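Local atomic coordinates of anthranilate synthase component I (Streptococcus pneumoniae serotype 4, PDB entry 5KCK), a protein that belongs to the anthranilate synthase family, enzymes of mixed alpha/beta fold built largely from extended antiparallel sheets and helices. Residues I78-H83 and D144-E149; I116-M121 and I413-R418; Q324-M329 and T341-G346. All coordinates share one frame; numbering follows the deposited sequence.

Contact centres lie about 30 Å (1 and 2), 33 Å (1 and 3) and 35 Å (2 and 3) apart, and no two contacts touch; even contacts 1 and 2 keep their nearest atoms about 9 Å apart. Along the chain, contacts 1 and 2 alternate their segments, contact 3 follows contact 1, and contact 3 is nested within the loop closed by contact 2, on the opposite side of the chain's centre. A long antiparallel sheet links them: contact 1 packs on its strand 121-126, and contact 3 forms its far edge. Strand 411-415 belongs to another sheet, so contact 2 ties that sheet to the loop entering strand 121-126, across 291 intervening residues.

Contact 1 of 3, residues I78-H83 and D144-E149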
loop_
_atom_site.group_PDB
_atom_site.type_symbol
_atom_site.label_atom_id
_atom_site.label_comp_id
_atom_site.label_asym_id
_atom_site.label_seq_id
_atom_site.Cartn_x
_atom_site.Cartn_y
_atom_site.Cartn_z
ATOM N N ILE A 78 -11.491 -15.790 27.506
ATOM C CA ILE A 78 -10.638 -15.478 26.360
ATOM C C ILE A 78 -9.161 -15.671 26.683
ATOM O O ILE A 78 -8.403 -16.193 25.860
ATOM C CB ILE A 78 -10.917 -14.047 25.885
ATOM C CG1 ILE A 78 -12.326 -13.955 25.302
ATOM C CG2 ILE A 78 -9.850 -13.590 24.907
ATOM C CD1 ILE A 78 -12.733 -15.156 24.575
ATOM N N HIS A 79 -8.731 -15.244 27.868
ATOM C CA HIS A 79 -7.313 -15.128 28.182
ATOM C C HIS A 79 -6.681 -16.497 28.405
ATOM O O HIS A 79 -7.182 -17.298 29.199
ATOM C CB HIS A 79 -7.143 -14.264 29.432
ATOM C CG HIS A 79 -5.733 -14.159 29.915
ATOM N ND1 HIS A 79 -4.702 -13.715 29.115
ATOM C CD2 HIS A 79 -5.185 -14.422 31.124
ATOM C CE1 HIS A 79 -3.578 -13.717 29.808
ATOM N NE2 HIS A 79 -3.843 -14.143 31.029
ATOM N N LYS A 80 -5.559 -16.748 27.727
ATOM C CA LYS A 80 -4.811 -18.002 27.844
ATOM C C LYS A 80 -3.363 -17.684 28.207
ATOM O O LYS A 80 -2.600 -17.204 27.361
ATOM C CB LYS A 80 -4.889 -18.805 26.549
ATOM C CG LYS A 80 -6.308 -19.236 26.204
ATOM C CD LYS A 80 -6.832 -20.231 27.242
ATOM C CE LYS A 80 -8.297 -20.535 27.024
ATOM N NZ LYS A 80 -8.798 -21.593 27.928
ATOM N N SER A 81 -2.988 -17.990 29.457
ATOM C CA SER A 81 -1.714 -17.534 30.018
ATOM C C SER A 81 -0.515 -18.048 29.228
ATOM O O SER A 81 0.440 -17.302 28.986
ATOM C CB SER A 81 -1.597 -17.970 31.480
ATOM O OG SER A 81 -2.672 -17.469 32.257
ATOM N N GLN A 82 -0.531 -19.319 28.839
ATOM C CA GLN A 82 0.610 -19.911 28.150
ATOM C C GLN A 82 0.636 -19.605 26.656
ATOM O O GLN A 82 1.588 -20.009 25.978
ATOM C CB GLN A 82 0.623 -21.430 28.368
ATOM N N HIS A 83 -0.366 -18.904 26.130
ATOM C CA HIS A 83 -0.454 -18.631 24.701
ATOM C C HIS A 83 0.326 -17.380 24.323
ATOM O O HIS A 83 0.146 -16.320 24.929
ATOM C CB HIS A 83 -1.905 -18.452 24.265
ATOM C CG HIS A 83 -2.043 -17.988 22.850
ATOM N ND1 HIS A 83 -1.845 -18.823 21.771
ATOM C CD2 HIS A 83 -2.332 -16.769 22.334
ATOM C CE1 HIS A 83 -2.028 -18.143 20.652
ATOM N NE2 HIS A 83 -2.322 -16.893 20.966
ATOM N N ASP A 144 -6.020 -23.149 15.404
ATOM C CA ASP A 144 -5.413 -23.256 16.726
ATOM C C ASP A 144 -6.338 -24.040 17.653
ATOM O O ASP A 144 -7.521 -24.225 17.362
ATOM C CB ASP A 144 -5.131 -21.861 17.295
ATOM C CG ASP A 144 -4.000 -21.854 18.297
ATOM O OD1 ASP A 144 -4.024 -22.691 19.226
ATOM O OD2 ASP A 144 -3.088 -21.007 18.157
ATOM N N ALA A 145 -5.790 -24.526 18.774
ATOM C CA ALA A 145 -6.566 -25.329 19.719
ATOM C C ALA A 145 -6.753 -24.644 21.072
ATOM O O ALA A 145 -7.016 -25.323 22.068
ATOM C CB ALA A 145 -5.924 -26.701 19.912
ATOM N N LEU A 146 -6.671 -23.310 21.103
ATOM C CA LEU A 146 -6.798 -22.527 22.333
ATOM C C LEU A 146 -8.024 -22.902 23.151
ATOM O O LEU A 146 -7.944 -23.066 24.370
ATOM C CB LEU A 146 -6.880 -21.037 21.985
ATOM C CG LEU A 146 -5.643 -20.334 21.460
ATOM C CD1 LEU A 146 -6.002 -18.928 21.043
ATOM C CD2 LEU A 146 -4.598 -20.324 22.550
ATOM N N TYR A 147 -9.186 -22.975 22.506
ATOM C CA TYR A 147 -10.446 -23.060 23.223
ATOM C C TYR A 147 -11.104 -24.430 23.139
ATOM O O TYR A 147 -12.066 -24.681 23.876
ATOM C CB TYR A 147 -11.412 -21.977 22.709
ATOM C CG TYR A 147 -10.820 -20.584 22.840
ATOM C CD1 TYR A 147 -10.697 -19.976 24.086
ATOM C CD2 TYR A 147 -10.353 -19.897 21.725
ATOM C CE1 TYR A 147 -10.138 -18.702 24.217
ATOM C CE2 TYR A 147 -9.803 -18.625 21.838
ATOM C CZ TYR A 147 -9.694 -18.036 23.087
ATOM O OH TYR A 147 -9.137 -16.789 23.202
ATOM N N SER A 148 -10.598 -25.323 22.285
ATOM C CA SER A 148 -11.207 -26.622 22.052
ATOM C C SER A 148 -10.349 -27.804 22.477
ATOM O O SER A 148 -10.899 -28.891 22.690
ATOM C CB SER A 148 -11.528 -26.790 20.560
ATOM O OG SER A 148 -10.328 -26.715 19.813
ATOM N N GLU A 149 -9.030 -27.628 22.600
ATOM C CA GLU A 149 -8.075 -28.730 22.768
ATOM C C GLU A 149 -8.139 -29.725 21.606
ATOM O O GLU A 149 -7.889 -30.918 21.787
ATOM C CB GLU A 149 -8.273 -29.451 24.107
ATOM C CG GLU A 149 -8.502 -28.511 25.288
ATOM C CD GLU A 149 -7.291 -27.657 25.623
ATOM O OE1 GLU A 149 -6.158 -28.176 25.562
ATOM O OE2 GLU A 149 -7.476 -26.463 25.950
#
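Leu146 and Tyr147 reach across to His83, Lys80 and Ile78 where two connecting loops meet, one leaving the C-terminal end of helix 70-78 and the other following strand 138-144. The evidence for a polar joint is one hydrogen bond: Tyr147 OH donates to Ile78 O over 2.8 Å. The hydroxyl oxygen lies in the plane of the Ile78 carbonyl, on a lone pair, with a C=O...O angle of 124°. Because Ile78 closes the helix, this bond reaches a carbonyl at the helix end, and the acceptor sits at the edge of the tyrosine ring.

Van der Waals contacts follow the lysine chain. Lys80 runs past Leu146 in the opposite direction, its chain bent at the second torsion (chi2 -66°). Its CE thereby comes within 3.7 Å of Leu146 O and 3.8 Å of Tyr147 CE1. Leu146 also serves its neighbour, with its CB resting 3.6 Å above one face of the Tyr147 ring, toward the rim.

The type I turn from Lys80 to His83, closed by His83 N to Lys80 O at 3.1 Å, starts both the Lys80 and His83 side chains toward loop 144-149. Tyr147 and Ile78 also rest on Val125 of strand 121-126, while His83, Leu146 and Tyr147 touch Ala399. Asp144 pairs with a strand of the second subunit, so the sheet containing strand 138-144 continues across the interface.

The remaining interaction is CH-pi, between Leu146 and the histidine. The two side chains cross at about a right angle, and CD1 of Leu146 stands over one face of the His83 ring, 4.1 Å from its centroid and 11° off the normal. The second methyl packs more tightly, with Leu146 CD2 at 3.2 Å from His83 ND1.

Contact 2 of 3, residues I116-M121 and I413-R418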
loop_
_atom_site.group_PDB
_atom_site.type_symbol
_atom_site.label_atom_id
_atom_site.label_comp_id
_atom_site.label_asym_id
_atom_site.label_seq_id
_atom_site.Cartn_x
_atom_site.Cartn_y
_atom_site.Cartn_z
ATOM N N ILE A 116 -33.653 -0.396 17.935
ATOM C CA ILE A 116 -32.831 -1.247 17.081
ATOM C C ILE A 116 -32.775 -2.680 17.607
ATOM O O ILE A 116 -32.977 -3.634 16.856
ATOM C CB ILE A 116 -31.409 -0.664 16.917
ATOM C CG1 ILE A 116 -31.449 0.710 16.243
ATOM C CG2 ILE A 116 -30.544 -1.612 16.111
ATOM C CD1 ILE A 116 -30.057 1.298 15.992
ATOM N N GLY A 117 -32.467 -2.848 18.891
ATOM C CA GLY A 117 -32.502 -4.162 19.503
ATOM C C GLY A 117 -31.217 -4.955 19.456
ATOM O O GLY A 117 -31.269 -6.183 19.538
ATOM N N THR A 118 -30.065 -4.305 19.318
ATOM C CA THR A 118 -28.815 -5.037 19.436
ATOM C C THR A 118 -28.569 -5.401 20.899
ATOM O O THR A 118 -29.024 -4.697 21.807
ATOM C CB THR A 118 -27.638 -4.208 18.920
ATOM O OG1 THR A 118 -27.740 -2.870 19.424
ATOM C CG2 THR A 118 -27.620 -4.181 17.398
ATOM N N PRO A 119 -27.866 -6.500 21.157
ATOM C CA PRO A 119 -27.444 -6.783 22.532
ATOM C C PRO A 119 -26.458 -5.733 23.015
ATOM O O PRO A 119 -25.829 -5.017 22.231
ATOM C CB PRO A 119 -26.794 -8.170 22.439
ATOM C CG PRO A 119 -26.534 -8.389 20.991
ATOM C CD PRO A 119 -27.564 -7.610 20.243
ATOM N N ASP A 120 -26.322 -5.644 24.334
ATOM C CA ASP A 120 -25.393 -4.673 24.886
ATOM C C ASP A 120 -23.944 -5.088 24.690
ATOM O O ASP A 120 -23.062 -4.225 24.680
ATOM C CB ASP A 120 -25.722 -4.446 26.354
ATOM C CG ASP A 120 -27.106 -3.853 26.533
ATOM O OD1 ASP A 120 -27.263 -2.647 26.267
ATOM O OD2 ASP A 120 -28.045 -4.593 26.897
HETATM N N MSE A 121 -23.692 -6.377 24.492
HETATM C CA MSE A 121 -22.364 -6.891 24.200
HETATM C C MSE A 121 -22.522 -8.151 23.371
HETATM O O MSE A 121 -23.408 -8.966 23.642
HETATM C CB MSE A 121 -21.589 -7.189 25.488
HETATM C CG MSE A 121 -20.207 -7.731 25.259
HETATM SE SE MSE A 121 -19.307 -8.231 26.920
HETATM C CE MSE A 121 -20.090 -10.003 27.155
ATOM N N ILE A 413 -25.401 0.179 11.414
ATOM C CA ILE A 413 -26.037 -1.044 11.885
ATOM C C ILE A 413 -27.080 -1.461 10.860
ATOM O O ILE A 413 -27.975 -0.674 10.521
ATOM C CB ILE A 413 -26.699 -0.857 13.262
ATOM C CG1 ILE A 413 -25.771 -0.115 14.231
ATOM C CG2 ILE A 413 -27.151 -2.197 13.817
ATOM C CD1 ILE A 413 -24.422 -0.742 14.368
ATOM N N LEU A 414 -26.990 -2.705 10.398
ATOM C CA LEU A 414 -27.988 -3.296 9.507
ATOM C C LEU A 414 -28.797 -4.313 10.299
ATOM O O LEU A 414 -28.274 -5.358 10.697
ATOM C CB LEU A 414 -27.330 -3.948 8.294
ATOM C CG LEU A 414 -27.273 -3.029 7.075
ATOM C CD1 LEU A 414 -26.405 -1.834 7.352
ATOM C CD2 LEU A 414 -26.762 -3.783 5.885
ATOM N N LYS A 415 -30.069 -4.006 10.521
ATOM C CA LYS A 415 -30.942 -4.862 11.310
ATOM C C LYS A 415 -32.381 -4.465 11.023
ATOM O O LYS A 415 -32.660 -3.310 10.690
ATOM C CB LYS A 415 -30.628 -4.736 12.808
ATOM C CG LYS A 415 -31.265 -5.792 13.700
ATOM C CD LYS A 415 -30.860 -5.583 15.157
ATOM C CE LYS A 415 -31.387 -6.704 16.038
ATOM N NZ LYS A 415 -32.843 -6.977 15.815
ATOM N N ASN A 416 -33.292 -5.432 11.155
ATOM C CA ASN A 416 -34.723 -5.193 10.946
ATOM C C ASN A 416 -35.004 -4.708 9.526
ATOM O O ASN A 416 -35.943 -3.944 9.293
ATOM C CB ASN A 416 -35.277 -4.193 11.968
ATOM C CG ASN A 416 -34.819 -4.492 13.386
ATOM O OD1 ASN A 416 -34.907 -5.627 13.853
ATOM N ND2 ASN A 416 -34.312 -3.470 14.076
ATOM N N GLN A 417 -34.165 -5.128 8.579
ATOM C CA GLN A 417 -34.249 -4.723 7.175
ATOM C C GLN A 417 -34.047 -3.219 6.992
ATOM O O GLN A 417 -34.479 -2.646 5.988
ATOM C CB GLN A 417 -35.579 -5.172 6.557
ATOM C CG GLN A 417 -35.927 -6.630 6.829
ATOM C CD GLN A 417 -35.323 -7.574 5.809
ATOM O OE1 GLN A 417 -34.463 -8.399 6.132
ATOM N NE2 GLN A 417 -35.781 -7.466 4.564
ATOM N N ARG A 418 -33.388 -2.569 7.948
ATOM C CA ARG A 418 -33.073 -1.151 7.869
ATOM C C ARG A 418 -31.578 -0.947 8.084
ATOM O O ARG A 418 -30.875 -1.830 8.578
ATOM C CB ARG A 418 -33.867 -0.338 8.904
ATOM C CG ARG A 418 -35.357 -0.310 8.645
ATOM C CD ARG A 418 -36.087 0.628 9.606
ATOM N NE ARG A 418 -35.861 2.041 9.308
ATOM C CZ ARG A 418 -36.426 2.689 8.298
ATOM N NH1 ARG A 418 -37.246 2.045 7.476
ATOM N NH2 ARG A 418 -36.169 3.977 8.104
#
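Ile116 and Lys415 bring their CA atoms to 7.1 Å where loop 116-121 passes the end of strand 411-415, just as that strand enters a type I' turn from Lys415 to Arg418. Three methyl groups make the apolar part: Ile413 CG2 lies 4.1 Å from Ile116 CG2, and Thr118 CG2 stands at a similar distance from the same Ile413 methyl. Ile116 and Ile413 cross at about a right angle. The turn is that of a two-residue beta hairpin, closed by Lys415 N to Arg418 O (3.0 Å) and Arg418 N to Lys415 O (2.9 Å), and it sets Asn416 facing the loop. The contact thus joins a hairpin end of the C-terminal family region to the N-terminal region's loop entering strand 121-126. There Asn416 ND2 donates to Ile116 O at 3.1 Å with an N-H...O angle of 168°, the acceptor in the amide plane and the donor on a carbonyl lone pair. The same nitrogen also bonds Tyr420 OH. The Lys415 chain crosses Ile116 obliquely, CD 3.3 Å from Ile116 O, then bends at its last torsion (chi4 -49°), which carries NZ to Asn416 OD1 at 3.2 Å, tilted 29° from that carbonyl plane.

Contact 3 of 3, residues Q324-M329 and T341-G346; sequences QVTKYM and TSVVKG
Thr326 and Lys327 both lie opposite Val343, and this doubled partner identifies a beta bulge in strand 324-333. Before it, Gln324 and Lys345 form a hydrogen-bonded antiparallel pair, with Gln324 N to Lys345 O at 2.9 Å and Lys345 N to Gln324 O at 3.0 Å. At the bulge, Thr326 N reaches Val343 O at 3.1 Å, whereas Val343 N turns to Lys327 O at 2.8 Å, and the register moves by one residue.

The close-packed part is this middle, around Thr326, Val343 and Ser342. Thr326 OG1 sits between its backbone N and carbonyl carbon (chi1 66°), which sets the hydroxyl 3.4 Å from Val343 CG1. Further along, Ser342 OG is held by two partners: it accepts a nearly straight bond from Met329 N (2.8 Å, 171°), and it also bonds His303 NE2 on helix 297-316. The serine thereby ties the strand after the bulge, at a residue with left-handed backbone angles, both to its neighbouring strand and to the helix. Tyr328 passes the same oxygen obliquely, its CD1 3.6 Å away, and Val325 and Val344 share the face that bears on the helix side, where Val325 touches Arg311.

The polar chain ends are looser. Those of Lys327 and Lys345 lead away from the opposing strand. The Lys327 side chain touches Val343 through CB, 4.0 Å from CG2, while Lys345 NZ finds Thr269 OG1 on the next strand. Gln324 lies at the exposed surface beside a bound glycerol, to which OE1 makes a weak bond.

With strand 338-347 also paired to strand 267-270, this is a bulged antiparallel beta hairpin whose 324-333 arm is the outermost strand of the long sheet within this chain.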
loop_
_atom_site.group_PDB
_atom_site.type_symbol
_atom_site.label_atom_id
_atom_site.label_comp_id
_atom_site.label_asym_id
_atom_site.label_seq_id
_atom_site.Cartn_x
_atom_site.Cartn_y
_atom_site.Cartn_z
ATOM N N GLN A 324 2.871 8.668 30.475
ATOM C CA GLN A 324 3.698 9.510 29.619
ATOM C C GLN A 324 2.872 10.002 28.445
ATOM O O GLN A 324 2.170 9.217 27.803
ATOM C CB GLN A 324 4.926 8.758 29.084
ATOM C CG GLN A 324 5.796 8.064 30.131
ATOM C CD GLN A 324 7.058 7.471 29.513
ATOM O OE1 GLN A 324 7.053 7.068 28.355
ATOM N NE2 GLN A 324 8.144 7.432 30.280
ATOM N N VAL A 325 2.963 11.300 28.169
ATOM C CA VAL A 325 2.446 11.883 26.938
ATOM C C VAL A 325 3.614 11.874 25.960
ATOM O O VAL A 325 4.530 12.686 26.067
ATOM C CB VAL A 325 1.889 13.288 27.164
ATOM C CG1 VAL A 325 1.366 13.875 25.853
ATOM C CG2 VAL A 325 0.788 13.242 28.210
ATOM N N THR A 326 3.605 10.916 25.032
ATOM C CA THR A 326 4.778 10.638 24.209
ATOM C C THR A 326 4.742 11.366 22.888
ATOM O O THR A 326 5.772 11.466 22.213
ATOM C CB THR A 326 4.904 9.140 23.928
ATOM O OG1 THR A 326 3.807 8.716 23.109
ATOM C CG2 THR A 326 4.904 8.340 25.235
ATOM N N LYS A 327 3.577 11.860 22.504
ATOM C CA LYS A 327 3.418 12.638 21.288
ATOM C C LYS A 327 2.310 13.614 21.620
ATOM O O LYS A 327 1.234 13.182 22.045
ATOM C CB LYS A 327 3.055 11.734 20.110
ATOM C CG LYS A 327 3.297 12.329 18.762
ATOM C CD LYS A 327 3.164 11.270 17.676
ATOM C CE LYS A 327 4.265 10.223 17.775
ATOM N NZ LYS A 327 4.278 9.325 16.578
ATOM N N TYR A 328 2.580 14.913 21.517
ATOM C CA TYR A 328 1.678 15.895 22.103
ATOM C C TYR A 328 1.237 16.915 21.071
ATOM O O TYR A 328 2.065 17.644 20.517
ATOM C CB TYR A 328 2.303 16.623 23.292
ATOM C CG TYR A 328 1.305 17.585 23.881
ATOM C CD1 TYR A 328 0.039 17.133 24.250
ATOM C CD2 TYR A 328 1.597 18.933 24.040
ATOM C CE1 TYR A 328 -0.901 17.980 24.773
ATOM C CE2 TYR A 328 0.655 19.799 24.571
ATOM C CZ TYR A 328 -0.595 19.312 24.935
ATOM O OH TYR A 328 -1.562 20.134 25.464
HETATM N N MSE A 329 -0.075 16.990 20.866
HETATM C CA MSE A 329 -0.724 17.999 20.041
HETATM C C MSE A 329 -0.022 18.226 18.718
HETATM O O MSE A 329 0.076 19.349 18.234
HETATM C CB MSE A 329 -0.833 19.316 20.800
HETATM C CG MSE A 329 -2.074 20.096 20.427
HETATM SE SE MSE A 329 -2.464 21.508 21.683
HETATM C CE MSE A 329 -0.800 22.525 21.537
ATOM N N THR A 341 -3.636 15.685 17.399
ATOM C CA THR A 341 -3.444 14.309 17.838
ATOM C C THR A 341 -2.377 14.197 18.924
ATOM O O THR A 341 -1.378 14.927 18.929
ATOM C CB THR A 341 -3.071 13.396 16.658
ATOM O OG1 THR A 341 -3.134 12.030 17.075
ATOM C CG2 THR A 341 -1.666 13.682 16.171
ATOM N N SER A 342 -2.593 13.248 19.837
ATOM C CA SER A 342 -1.655 12.973 20.916
ATOM C C SER A 342 -1.686 11.489 21.261
ATOM O O SER A 342 -2.627 10.765 20.913
ATOM C CB SER A 342 -1.971 13.798 22.171
ATOM O OG SER A 342 -1.884 15.189 21.926
ATOM N N VAL A 343 -0.656 11.051 21.984
ATOM C CA VAL A 343 -0.535 9.672 22.453
ATOM C C VAL A 343 -0.254 9.688 23.954
ATOM O O VAL A 343 0.663 10.380 24.416
ATOM C CB VAL A 343 0.573 8.911 21.693
ATOM C CG1 VAL A 343 0.724 7.490 22.219
ATOM C CG2 VAL A 343 0.273 8.892 20.189
ATOM N N VAL A 344 -1.052 8.940 24.711
ATOM C CA VAL A 344 -0.872 8.770 26.148
ATOM C C VAL A 344 -0.691 7.285 26.428
ATOM O O VAL A 344 -1.444 6.457 25.901
ATOM C CB VAL A 344 -2.066 9.325 26.945
ATOM C CG1 VAL A 344 -1.732 9.354 28.448
ATOM C CG2 VAL A 344 -2.457 10.707 26.435
ATOM N N LYS A 345 0.303 6.952 27.253
ATOM C CA LYS A 345 0.625 5.568 27.572
ATOM C C LYS A 345 0.896 5.425 29.062
ATOM O O LYS A 345 1.392 6.354 29.712
ATOM C CB LYS A 345 1.856 5.069 26.796
ATOM C CG LYS A 345 1.643 4.917 25.302
ATOM C CD LYS A 345 2.958 4.631 24.582
ATOM C CE LYS A 345 2.720 4.282 23.121
ATOM N NZ LYS A 345 1.807 3.087 22.999
ATOM N N GLY A 346 0.593 4.239 29.589
ATOM C CA GLY A 346 0.972 3.893 30.948
ATOM C C GLY A 346 1.140 2.396 31.110
ATOM O O GLY A 346 0.689 1.604 30.277
#